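Local coordinates for protein inositol-1-monophosphatase SuhB (Mycobacterium tuberculosis, PDB 2Q74) that probably dephosphorylates inositol 1-phosphate to free myo-inositol with the help of magnesium, as a member of the inositol monophosphatase superfamily, at residues R10-A15 against T149-H154; L215-V218 against R222-A225. All blocks are in the same frame, centred on the assembly; numbering follows the deposited sequence.

Contact 1: residues R10-A15 against T149-H154; sequences RLRSVA and TGLGAH
R12, on helix 8-33, reaches across to L151, G152 and H154 in the hairpin that joins strand 143-148 to strand 152-157. R12 is the one residue of its helical segment that touches this turn. The chain bends at chi3 (122°), and its flat guanidinium ends among three groups. L151 supplies apolar carbon: its CD1 lies over one guanidinium face, and its CB is 3.6 Å from R12 NH2. G152 O lies at the guanidinium edge, near its plane, 3.2 Å from R12 NH1. The contact belongs to the outer layers of the alpha-beta-alpha-beta-alpha sandwich. Helix 8-33 packs on the seven-stranded sheet. R12 touches A133 of strand 130-138, and its guanidinium reaches the hairpin. H154 turns the edge of its ring to the arginine, with CD2 3.4 Å from R12 NH1. The two planes stand 52° apart, so they do not stack. On the hairpin itself, G152 has backbone angles at which a CB would press against L151 O, which calls for glycine. E245 binds the turn separately, its two carboxylate oxygens taking hydrogen bonds from the backbone N of G150 and of G152.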
loop_
_atom_site.group_PDB
_atom_site.type_symbol
_atom_site.label_atom_id
_atom_site.label_comp_id
_atom_site.label_asym_id
_atom_site.label_seq_id
_atom_site.Cartn_x
_atom_site.Cartn_y
_atom_site.Cartn_z
ATOM N N ARG A 10 4.195 -30.012 -10.887
ATOM C CA ARG A 10 2.916 -30.525 -10.384
ATOM C C ARG A 10 2.531 -29.859 -9.077
ATOM O O ARG A 10 1.360 -29.602 -8.831
ATOM C CB ARG A 10 2.970 -32.050 -10.199
ATOM N N LEU A 11 3.521 -29.602 -8.229
ATOM C CA LEU A 11 3.268 -29.002 -6.924
ATOM C C LEU A 11 2.808 -27.546 -7.055
ATOM O O LEU A 11 1.986 -27.073 -6.267
ATOM C CB LEU A 11 4.510 -29.095 -6.024
ATOM C CG LEU A 11 4.718 -30.332 -5.119
ATOM C CD1 LEU A 11 3.428 -31.097 -4.866
ATOM C CD2 LEU A 11 5.746 -31.248 -5.689
ATOM N N ARG A 12 3.308 -26.844 -8.068
ATOM C CA ARG A 12 2.973 -25.442 -8.215
ATOM C C ARG A 12 1.575 -25.275 -8.804
ATOM O O ARG A 12 0.884 -24.321 -8.481
ATOM C CB ARG A 12 4.035 -24.683 -9.026
ATOM C CG ARG A 12 3.583 -24.175 -10.370
ATOM C CD ARG A 12 4.514 -23.105 -10.924
ATOM N NE ARG A 12 5.050 -23.511 -12.228
ATOM C CZ ARG A 12 6.062 -22.922 -12.874
ATOM N NH1 ARG A 12 6.674 -21.843 -12.367
ATOM N NH2 ARG A 12 6.465 -23.414 -14.055
ATOM N N SER A 13 1.160 -26.197 -9.663
ATOM C CA SER A 13 -0.181 -26.157 -10.228
ATOM C C SER A 13 -1.243 -26.298 -9.163
ATOM O O SER A 13 -2.214 -25.553 -9.151
ATOM C CB SER A 13 -0.365 -27.249 -11.261
ATOM O OG SER A 13 0.261 -26.832 -12.447
ATOM N N VAL A 14 -1.052 -27.258 -8.266
ATOM C CA VAL A 14 -1.988 -27.433 -7.180
ATOM C C VAL A 14 -1.921 -26.201 -6.274
ATOM O O VAL A 14 -2.935 -25.775 -5.711
ATOM C CB VAL A 14 -1.734 -28.737 -6.388
ATOM C CG1 VAL A 14 -1.677 -29.939 -7.310
ATOM C CG2 VAL A 14 -0.476 -28.633 -5.627
ATOM N N ALA A 15 -0.729 -25.623 -6.142
ATOM C CA ALA A 15 -0.558 -24.424 -5.332
ATOM C C ALA A 15 -1.308 -23.254 -5.958
ATOM O O ALA A 15 -1.953 -22.497 -5.247
ATOM C CB ALA A 15 0.921 -24.088 -5.166
ATOM N N THR A 149 11.043 -24.558 -8.028
ATOM C CA THR A 149 12.518 -24.614 -8.153
ATOM C C THR A 149 12.949 -24.963 -9.548
ATOM O O THR A 149 12.567 -26.004 -10.078
ATOM C CB THR A 149 13.178 -25.628 -7.202
ATOM O OG1 THR A 149 12.282 -26.724 -6.968
ATOM C CG2 THR A 149 13.528 -24.977 -5.876
ATOM N N GLY A 150 13.735 -24.072 -10.143
ATOM C CA GLY A 150 14.275 -24.272 -11.476
ATOM C C GLY A 150 13.353 -23.847 -12.595
ATOM O O GLY A 150 13.752 -23.833 -13.752
ATOM N N LEU A 151 12.127 -23.467 -12.266
ATOM C CA LEU A 151 11.110 -23.230 -13.287
ATOM C C LEU A 151 10.764 -21.760 -13.462
ATOM O O LEU A 151 9.989 -21.434 -14.345
ATOM C CB LEU A 151 9.857 -24.057 -12.958
ATOM C CG LEU A 151 10.108 -25.576 -13.036
ATOM C CD1 LEU A 151 8.849 -26.359 -12.632
ATOM C CD2 LEU A 151 10.590 -25.960 -14.416
ATOM N N GLY A 152 11.335 -20.879 -12.645
ATOM C CA GLY A 152 11.016 -19.461 -12.722
ATOM C C GLY A 152 9.750 -19.052 -11.974
ATOM O O GLY A 152 9.031 -19.889 -11.446
ATOM N N ALA A 153 9.500 -17.747 -11.936
ATOM C CA ALA A 153 8.360 -17.157 -11.211
ATOM C C ALA A 153 7.421 -16.472 -12.191
ATOM O O ALA A 153 7.874 -15.724 -13.063
ATOM C CB ALA A 153 8.860 -16.126 -10.218
ATOM N N HIS A 154 6.117 -16.706 -12.058
ATOM C CA HIS A 154 5.148 -16.043 -12.937
ATOM C C HIS A 154 4.036 -15.351 -12.175
ATOM O O HIS A 154 3.746 -15.698 -11.039
ATOM C CB HIS A 154 4.547 -17.026 -13.940
ATOM C CG HIS A 154 5.555 -17.934 -14.567
ATOM N ND1 HIS A 154 6.458 -17.505 -15.514
ATOM C CD2 HIS A 154 5.822 -19.246 -14.361
ATOM C CE1 HIS A 154 7.235 -18.513 -15.869
ATOM N NE2 HIS A 154 6.868 -19.580 -15.184
#

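Contact 2: residues L215-V218 against R222-A225; sequences LCMV and RLDA
M217 and R222 meet where helix 211-220 ends and the chain turns toward strand 225-231. M217 O accepts a hydrogen bond from R222 N at 2.8 Å. L223 N makes a second, weak bond to M217 O at 3.4 Å. The first is a 6→1 backbone bond that closes the C-terminal end of the helix. The M217 side chain follows the turn. M217 CB sits 3.8 Å from R222 CB and equally close to L223 CG. M217 CG, placed anti to the carbonyl carbon (chi1 -74°), stays by R222 CB at 4.0 Å. M217 SD is 4.2 Å from L223 CG. The bend at chi3 (-99°) turns M217 CE away from R222, with L223 CD1 only loosely near it. V218 completes the seam: its CA makes a CA-H...O contact with L223 O at 3.4 Å, and its CG2 packs on L223 CB and, at 3.7 Å, on A225 C. A water donates to L223 O.

D224 points away from the helix. Its carboxylate is held by T167, by L176 N and by Y114 of the second subunit. L223 packs on L176 of strand 176-181 and on I116 of the second subunit, and its side chain lies about 4 Å from that of R206, which probably binds substrate. C216 of the helix and R222 of the loop both touch Y145 of strand 143-148, and L215 lies on strand 262-267.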
loop_
_atom_site.group_PDB
_atom_site.type_symbol
_atom_site.label_atom_id
_atom_site.label_comp_id
_atom_site.label_asym_id
_atom_site.label_seq_id
_atom_site.Cartn_x
_atom_site.Cartn_y
_atom_site.Cartn_z
ATOM N N LEU A 215 7.181 -9.739 -0.697
ATOM C CA LEU A 215 8.047 -10.650 -1.389
ATOM C C LEU A 215 7.652 -10.718 -2.867
ATOM O O LEU A 215 8.504 -10.743 -3.749
ATOM C CB LEU A 215 8.001 -12.022 -0.718
ATOM C CG LEU A 215 8.720 -12.059 0.649
ATOM C CD1 LEU A 215 8.307 -13.258 1.475
ATOM C CD2 LEU A 215 10.289 -12.050 0.413
ATOM N N CYS A 216 6.353 -10.675 -3.156
ATOM C CA CYS A 216 5.926 -10.749 -4.568
ATOM C C CYS A 216 6.263 -9.446 -5.311
ATOM O O CYS A 216 6.660 -9.459 -6.494
ATOM C CB CYS A 216 4.434 -11.069 -4.672
ATOM S SG CYS A 216 3.986 -12.722 -4.107
ATOM N N MET A 217 6.103 -8.319 -4.619
ATOM C CA MET A 217 6.449 -7.050 -5.242
ATOM C C MET A 217 7.932 -7.063 -5.687
ATOM O O MET A 217 8.286 -6.614 -6.781
ATOM C CB MET A 217 6.145 -5.900 -4.305
ATOM C CG MET A 217 4.647 -5.629 -4.214
ATOM S SD MET A 217 4.285 -4.169 -3.206
ATOM C CE MET A 217 3.865 -5.045 -1.719
ATOM N N VAL A 218 8.790 -7.575 -4.814
ATOM C CA VAL A 218 10.218 -7.642 -5.125
ATOM C C VAL A 218 10.417 -8.473 -6.401
ATOM O O VAL A 218 11.068 -8.033 -7.349
ATOM C CB VAL A 218 11.016 -8.212 -3.954
ATOM C CG1 VAL A 218 12.447 -8.459 -4.352
ATOM C CG2 VAL A 218 10.942 -7.246 -2.738
ATOM N N ARG A 222 8.197 -4.278 -8.238
ATOM C CA ARG A 222 7.480 -3.150 -7.634
ATOM C C ARG A 222 8.162 -2.617 -6.374
ATOM O O ARG A 222 7.875 -1.516 -5.943
ATOM C CB ARG A 222 6.055 -3.558 -7.323
ATOM C CG ARG A 222 5.363 -4.088 -8.539
ATOM C CD ARG A 222 3.875 -4.153 -8.354
ATOM N NE ARG A 222 3.266 -4.995 -9.372
ATOM C CZ ARG A 222 1.957 -5.128 -9.566
ATOM N NH1 ARG A 222 1.082 -4.457 -8.817
ATOM N NH2 ARG A 222 1.526 -5.942 -10.529
ATOM N N LEU A 223 9.036 -3.425 -5.788
ATOM C CA LEU A 223 9.980 -2.982 -4.776
ATOM C C LEU A 223 11.345 -3.481 -5.223
ATOM O O LEU A 223 11.424 -4.506 -5.901
ATOM C CB LEU A 223 9.666 -3.599 -3.418
ATOM C CG LEU A 223 8.345 -3.222 -2.755
ATOM C CD1 LEU A 223 8.220 -4.109 -1.521
ATOM C CD2 LEU A 223 8.250 -1.716 -2.408
ATOM N N ASP A 224 12.408 -2.775 -4.827
ATOM C CA ASP A 224 13.770 -3.206 -5.091
ATOM C C ASP A 224 14.270 -4.145 -4.004
ATOM O O ASP A 224 15.178 -4.945 -4.242
ATOM C CB ASP A 224 14.696 -2.005 -5.181
ATOM C CG ASP A 224 14.463 -1.171 -6.432
ATOM O OD1 ASP A 224 14.376 -1.695 -7.561
ATOM O OD2 ASP A 224 14.355 0.052 -6.265
ATOM N N ALA A 225 13.708 -4.018 -2.802
ATOM C CA ALA A 225 14.047 -4.901 -1.685
ATOM C C ALA A 225 12.996 -4.935 -0.627
ATOM O O ALA A 225 12.086 -4.066 -0.547
ATOM C CB ALA A 225 15.334 -4.484 -1.044
HETATM O O HOH W 1 12.703 -6.259 -7.582
#

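How the contacts relate
Both segments of contact 1 precede those of contact 2 in the chain, and the two contacts do not touch. Their centres are 19 Å apart and their nearest atoms about 8 Å. Contact 1 is at the surface and joins helix 8-33 to the seven-stranded sheet, away from the annotated sites. Contact 2 is buried and leads from helix 211-220 into strand 225-231 of the five-stranded sheet, beside the dimer partner. Strand 143-148 relates them: it runs into the hairpin of contact 1, and its Y145 packs on contact 2. Together they sample an outer helix layer and the interior between the two sheets of one sandwich.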